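Local coordinates for 6-phosphogluconate dehydrogenase, NAD-binding (Mycolicibacterium smegmatis MC2 155, PDB 6SMT), which reduces imines with S-enantioselectivity as an NADPH-dependent oxidoreductase, at residues 16-21 with 38-43. Residues are numbered along the deposited sequence; the frame is centred on the assembly and turned at random.
Sequences LGLGPM and VWNRTE. With NDP (NADPH dihydro-nicotinamide-adenine-dinucleotide phosphate), chain L.
The glycine-rich turn after strand 12-16 meets the end of strand 35-39 in the NADPH-binding beta-alpha-beta unit, where Leu16 pairs in parallel with Trp39. Gly17 N gives a nearly straight hydrogen bond (174°) to Trp39 O at 3.0 Å, the one backbone hydrogen bond between residues 16-21 and 38-43; beyond it the Asn40 side chain makes the next link. On the sheet face they share, Leu16 CD2 lies obliquely against the indole at Trp39 CE3, 4.0 Å away; helices 60-65 and 77-87 also pack on this pair. Leu18 turns its side chain toward the second strand: CD1 reaches Val38 CB at 3.9 Å, the two side chains crossing at about a right angle, while the Leu18 and Asn40 side chains run past each other in opposite directions, Leu18 CB and CG against Asn40 CB. Asn40 carries its amide away from the backbone N (chi1 -170°), which sets it between turn and ligand. Its OD1 accepts Leu18 N at 2.9 Å, the donor standing 54° above the carbonyl plane, and also takes a 2.7 Å hydrogen bond from the ribose hydroxyl O3B of NADPH. ND2 splits its two hydrogens between Thr42 O, nearly in the amide plane, and phosphate oxygen O3X, so both ends of the amide are held and its rotation is fixed. Arg41 NE and NH2 grip O1X and O2X of the 2'-phosphate, its guanidinium lying over the adenine at C5A; Thr42 OG1 adds a 2.6 Å bond to O1X, and Lys45 also binds the cofactor. At the start of helix 20-31, Met21 N binds pyrophosphate oxygen O1N at 2.9 Å. Gly17 and Gly19 are consistent with the first two glycines of a GxGxxG motif, and this turn, joined to a 2'-phosphate pocket after the second strand, is characteristic of an NADPH-binding Rossmann fold.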
ATOM      1  N   LEU B  16     -10.047  13.747 -26.578  1.00 14.24           N
ATOM      2  CA  LEU B  16      -9.745  12.618 -27.474  1.00 15.02           C
ATOM      3  C   LEU B  16      -9.478  11.408 -26.577  1.00 15.68           C
ATOM      4  O   LEU B  16      -8.479  11.409 -25.832  1.00 15.42           O
ATOM      5  CB  LEU B  16      -8.582  12.904 -28.412  1.00 15.06           C
ATOM      6  CG  LEU B  16      -8.771  14.142 -29.282  1.00 15.99           C
ATOM      7  CD1 LEU B  16      -8.018  15.330 -28.789  1.00 17.63           C
ATOM      8  CD2 LEU B  16      -8.406  13.912 -30.760  1.00 19.15           C
ATOM      9  N   GLY B  17     -10.332  10.417 -26.680  1.00 16.72           N
ATOM     10  CA  GLY B  17     -10.288   9.220 -25.888  1.00 15.47           C
ATOM     11  C   GLY B  17     -11.422   9.188 -24.891  1.00 16.07           C
ATOM     12  O   GLY B  17     -11.539  10.078 -24.025  1.00 15.43           O
ATOM     13  N   LEU B  18     -12.367   8.246 -25.090  1.00 15.35           N
ATOM     14  CA  LEU B  18     -13.631   8.159 -24.352  1.00 15.48           C
ATOM     15  C   LEU B  18     -13.731   6.815 -23.673  1.00 16.64           C
ATOM     16  O   LEU B  18     -14.868   6.239 -23.580  1.00 17.05           O
ATOM     17  CB  LEU B  18     -14.852   8.527 -25.247  1.00 16.98           C
ATOM     18  CG  LEU B  18     -14.774   9.874 -25.908  1.00 17.73           C
ATOM     19  CD1 LEU B  18     -16.020  10.082 -26.789  1.00 19.90           C
ATOM     20  CD2 LEU B  18     -14.683  11.007 -24.891  1.00 19.21           C
ATOM     21  N   GLY B  19     -12.647   6.269 -23.150  1.00 15.19           N
ATOM     22  CA  GLY B  19     -12.751   5.245 -22.106  1.00 15.35           C
ATOM     23  C   GLY B  19     -13.311   5.854 -20.839  1.00 14.33           C
ATOM     24  O   GLY B  19     -13.728   6.979 -20.829  1.00 15.01           O
ATOM     25  N   PRO B  20     -13.267   5.117 -19.735  1.00 14.62           N
ATOM     26  CA  PRO B  20     -13.911   5.570 -18.495  1.00 14.39           C
ATOM     27  C   PRO B  20     -13.359   6.896 -18.037  1.00 14.39           C
ATOM     28  O   PRO B  20     -14.120   7.766 -17.616  1.00 14.85           O
ATOM     29  CB  PRO B  20     -13.720   4.471 -17.484  1.00 16.78           C
ATOM     30  CG  PRO B  20     -12.982   3.421 -18.204  1.00 18.39           C
ATOM     31  CD  PRO B  20     -12.765   3.747 -19.639  1.00 16.17           C
ATOM     32  N   MET B  21     -12.041   7.088 -18.126  1.00 14.13           N
ATOM     33  CA  MET B  21     -11.508   8.369 -17.664  1.00 13.06           C
ATOM     34  C   MET B  21     -11.831   9.501 -18.643  1.00 12.97           C
ATOM     35  O   MET B  21     -12.146  10.613 -18.212  1.00 14.08           O
ATOM     36  CB  MET B  21     -10.015   8.233 -17.380  1.00 13.31           C
ATOM     37  CG  MET B  21      -9.374   9.535 -16.917  1.00 13.80           C
ATOM     38  SD  MET B  21     -10.076  10.291 -15.432  1.00 14.98           S
ATOM     39  CE  MET B  21      -9.373   9.304 -14.164  1.00 15.83           C
ATOM     40  N   VAL B  38     -15.865  16.043 -28.450  1.00 16.80           N
ATOM     41  CA  VAL B  38     -15.303  14.716 -28.122  1.00 15.99           C
ATOM     42  C   VAL B  38     -15.008  13.941 -29.368  1.00 18.11           C
ATOM     43  O   VAL B  38     -15.671  14.108 -30.407  1.00 19.98           O
ATOM     44  CB  VAL B  38     -16.158  13.942 -27.137  1.00 16.46           C
ATOM     45  CG1 VAL B  38     -16.368  14.704 -25.892  1.00 16.72           C
ATOM     46  CG2 VAL B  38     -17.535  13.570 -27.700  1.00 17.73           C
ATOM     47  N   TRP B  39     -14.037  13.045 -29.297  1.00 16.53           N
ATOM     48  CA  TRP B  39     -13.635  12.102 -30.362  1.00 16.85           C
ATOM     49  C   TRP B  39     -13.169  10.824 -29.726  1.00 18.61           C
ATOM     50  O   TRP B  39     -12.511  10.877 -28.646  1.00 17.26           O
ATOM     51  CB  TRP B  39     -12.594  12.682 -31.298  1.00 17.65           C
ATOM     52  CG  TRP B  39     -12.136  11.690 -32.332  1.00 18.89           C
ATOM     53  CD1 TRP B  39     -12.668  11.494 -33.601  1.00 19.89           C
ATOM     54  CD2 TRP B  39     -11.120  10.707 -32.205  1.00 19.02           C
ATOM     55  NE1 TRP B  39     -12.050  10.421 -34.211  1.00 21.84           N
ATOM     56  CE2 TRP B  39     -11.051   9.929 -33.392  1.00 20.83           C
ATOM     57  CE3 TRP B  39     -10.216  10.402 -31.176  1.00 19.93           C
ATOM     58  CZ2 TRP B  39     -10.132   8.891 -33.570  1.00 21.88           C
ATOM     59  CZ3 TRP B  39      -9.374   9.337 -31.335  1.00 21.28           C
ATOM     60  CH2 TRP B  39      -9.285   8.616 -32.528  1.00 22.30           C
ATOM     61  N   ASN B  40     -13.508   9.677 -30.303  1.00 18.66           N
ATOM     62  CA  ASN B  40     -12.953   8.371 -29.906  1.00 18.22           C
ATOM     63  C   ASN B  40     -12.751   7.544 -31.154  1.00 20.58           C
ATOM     64  O   ASN B  40     -13.620   7.649 -32.076  1.00 21.41           O
ATOM     65  CB  ASN B  40     -13.847   7.761 -28.879  1.00 17.69           C
ATOM     66  CG  ASN B  40     -13.253   6.546 -28.242  1.00 19.20           C
ATOM     67  OD1 ASN B  40     -12.205   6.703 -27.568  1.00 19.68           O
ATOM     68  ND2 ASN B  40     -13.902   5.408 -28.296  1.00 20.68           N
ATOM     69  N   ARG B  41     -11.763   6.698 -31.105  1.00 20.27           N
ATOM     70  CA  ARG B  41     -11.531   5.716 -32.193  1.00 22.44           C
ATOM     71  C   ARG B  41     -12.844   4.970 -32.438  1.00 22.33           C
ATOM     72  O   ARG B  41     -13.242   4.786 -33.650  1.00 24.32           O
ATOM     73  CB  ARG B  41     -10.390   4.783 -31.787  1.00 21.26           C
ATOM     74  CG  ARG B  41     -10.248   3.591 -32.738  1.00 22.23           C
ATOM     75  CD  ARG B  41      -9.129   2.718 -32.290  1.00 23.45           C
ATOM     76  NE  ARG B  41      -9.275   2.157 -31.003  1.00 22.99           N
ATOM     77  CZ  ARG B  41      -8.411   1.326 -30.476  1.00 26.07           C
ATOM     78  NH1 ARG B  41      -7.327   0.978 -31.130  1.00 27.46           N
ATOM     79  NH2 ARG B  41      -8.637   0.846 -29.285  1.00 25.37           N
ATOM     80  N   THR B  42     -13.479   4.465 -31.411  1.00 21.34           N
ATOM     81  CA  THR B  42     -14.826   3.826 -31.423  1.00 23.88           C
ATOM     82  C   THR B  42     -15.902   4.874 -31.220  1.00 23.99           C
ATOM     83  O   THR B  42     -16.173   5.306 -30.113  1.00 24.92           O
ATOM     84  CB  THR B  42     -14.916   2.711 -30.391  1.00 26.03           C
ATOM     85  OG1 THR B  42     -13.827   1.843 -30.622  1.00 24.58           O
ATOM     86  CG2 THR B  42     -16.236   1.952 -30.476  1.00 29.18           C
ATOM     87  N   GLU B  43     -16.545   5.313 -32.313  1.00 27.62           N
ATOM     88  CA  GLU B  43     -17.388   6.530 -32.332  1.00 28.47           C
ATOM     89  C   GLU B  43     -18.646   6.386 -31.453  1.00 29.66           C
ATOM     90  O   GLU B  43     -19.037   7.419 -30.876  1.00 27.83           O
ATOM     91  CB  GLU B  43     -17.729   6.904 -33.792  1.00 34.23           C
ATOM     92  CG  GLU B  43     -18.396   8.252 -33.970  1.00 39.80           C
ATOM     93  CD  GLU B  43     -19.889   8.308 -33.694  1.00 46.05           C
ATOM     94  OE1 GLU B  43     -20.419   9.440 -33.518  1.00 49.05           O
ATOM     95  OE2 GLU B  43     -20.529   7.223 -33.656  1.00 51.71           O
TER
HETATM   96  PA  NDP L 301      -7.598   2.901 -21.153  1.00 15.55           P
HETATM   97  O1A NDP L 301      -6.247   3.143 -20.545  1.00 16.18           O
HETATM   98  O2A NDP L 301      -8.204   1.533 -21.120  1.00 17.89           O
HETATM   99  O5B NDP L 301      -7.581   3.460 -22.637  1.00 17.08           O
HETATM  100  C5B NDP L 301      -8.792   3.311 -23.401  1.00 18.22           C
HETATM  101  C4B NDP L 301      -8.866   4.441 -24.396  1.00 15.71           C
HETATM  102  O4B NDP L 301      -7.719   4.418 -25.293  1.00 15.83           O
HETATM  103  C3B NDP L 301     -10.101   4.316 -25.312  1.00 15.67           C
HETATM  104  O3B NDP L 301     -10.572   5.593 -25.699  1.00 16.56           O
HETATM  105  C2B NDP L 301      -9.512   3.577 -26.494  1.00 16.66           C
HETATM  106  O2B NDP L 301     -10.179   3.688 -27.747  1.00 17.41           O
HETATM  107  C1B NDP L 301      -8.213   4.348 -26.618  1.00 16.62           C
HETATM  108  N9A NDP L 301      -7.204   3.705 -27.452  1.00 18.53           N
HETATM  109  C8A NDP L 301      -6.495   2.554 -27.198  1.00 18.71           C
HETATM  110  N7A NDP L 301      -5.644   2.261 -28.154  1.00 20.93           N
HETATM  111  C5A NDP L 301      -5.803   3.260 -29.101  1.00 21.13           C
HETATM  112  C6A NDP L 301      -5.230   3.504 -30.376  1.00 22.93           C
HETATM  113  N6A NDP L 301      -4.248   2.778 -30.902  1.00 28.10           N
HETATM  114  N1A NDP L 301      -5.663   4.593 -31.047  1.00 23.66           N
HETATM  115  C2A NDP L 301      -6.611   5.371 -30.519  1.00 22.47           C
HETATM  116  N3A NDP L 301      -7.238   5.226 -29.346  1.00 21.29           N
HETATM  117  C4A NDP L 301      -6.802   4.140 -28.696  1.00 19.14           C
HETATM  118  O3  NDP L 301      -8.733   3.857 -20.547  1.00 16.89           O
HETATM  119  PN  NDP L 301      -8.981   4.777 -19.313  1.00 14.94           P
HETATM  120  O1N NDP L 301     -10.046   5.712 -19.678  1.00 15.19           O
HETATM  121  O2N NDP L 301      -9.185   3.927 -18.109  1.00 15.13           O
HETATM  122  O5D NDP L 301      -7.591   5.541 -19.055  1.00 13.61           O
HETATM  123  C5D NDP L 301      -7.101   6.496 -19.990  1.00 14.31           C
HETATM  124  C4D NDP L 301      -5.767   6.966 -19.464  1.00 14.32           C
HETATM  125  O4D NDP L 301      -6.004   7.632 -18.197  1.00 13.72           O
HETATM  126  C3D NDP L 301      -4.713   5.880 -19.209  1.00 13.44           C
HETATM  127  O3D NDP L 301      -3.409   6.270 -19.623  1.00 14.46           O
HETATM  128  C2D NDP L 301      -4.759   5.722 -17.700  1.00 13.44           C
HETATM  129  O2D NDP L 301      -3.559   5.250 -17.094  1.00 14.27           O
HETATM  130  C1D NDP L 301      -5.121   7.098 -17.208  1.00 13.14           C
HETATM  131  N1N NDP L 301      -5.836   7.107 -15.916  1.00 13.61           N
HETATM  132  C2N NDP L 301      -6.972   6.362 -15.748  1.00 13.52           C
HETATM  133  C3N NDP L 301      -7.599   6.283 -14.550  1.00 13.23           C
HETATM  134  C7N NDP L 301      -8.819   5.478 -14.341  1.00 15.26           C
HETATM  135  O7N NDP L 301      -9.265   5.456 -13.171  1.00 16.88           O
HETATM  136  N7N NDP L 301      -9.426   4.845 -15.331  1.00 13.95           N
HETATM  137  C4N NDP L 301      -7.055   6.970 -13.396  1.00 14.64           C
HETATM  138  C5N NDP L 301      -5.889   7.794 -13.640  1.00 14.54           C
HETATM  139  C6N NDP L 301      -5.345   7.879 -14.834  1.00 13.53           C
HETATM  140  P2B NDP L 301     -11.452   2.705 -27.990  1.00 20.06           P
HETATM  141  O1X NDP L 301     -11.697   2.838 -29.523  1.00 21.17           O
HETATM  142  O2X NDP L 301     -10.986   1.296 -27.632  1.00 21.25           O
HETATM  143  O3X NDP L 301     -12.595   3.118 -27.154  1.00 19.90           O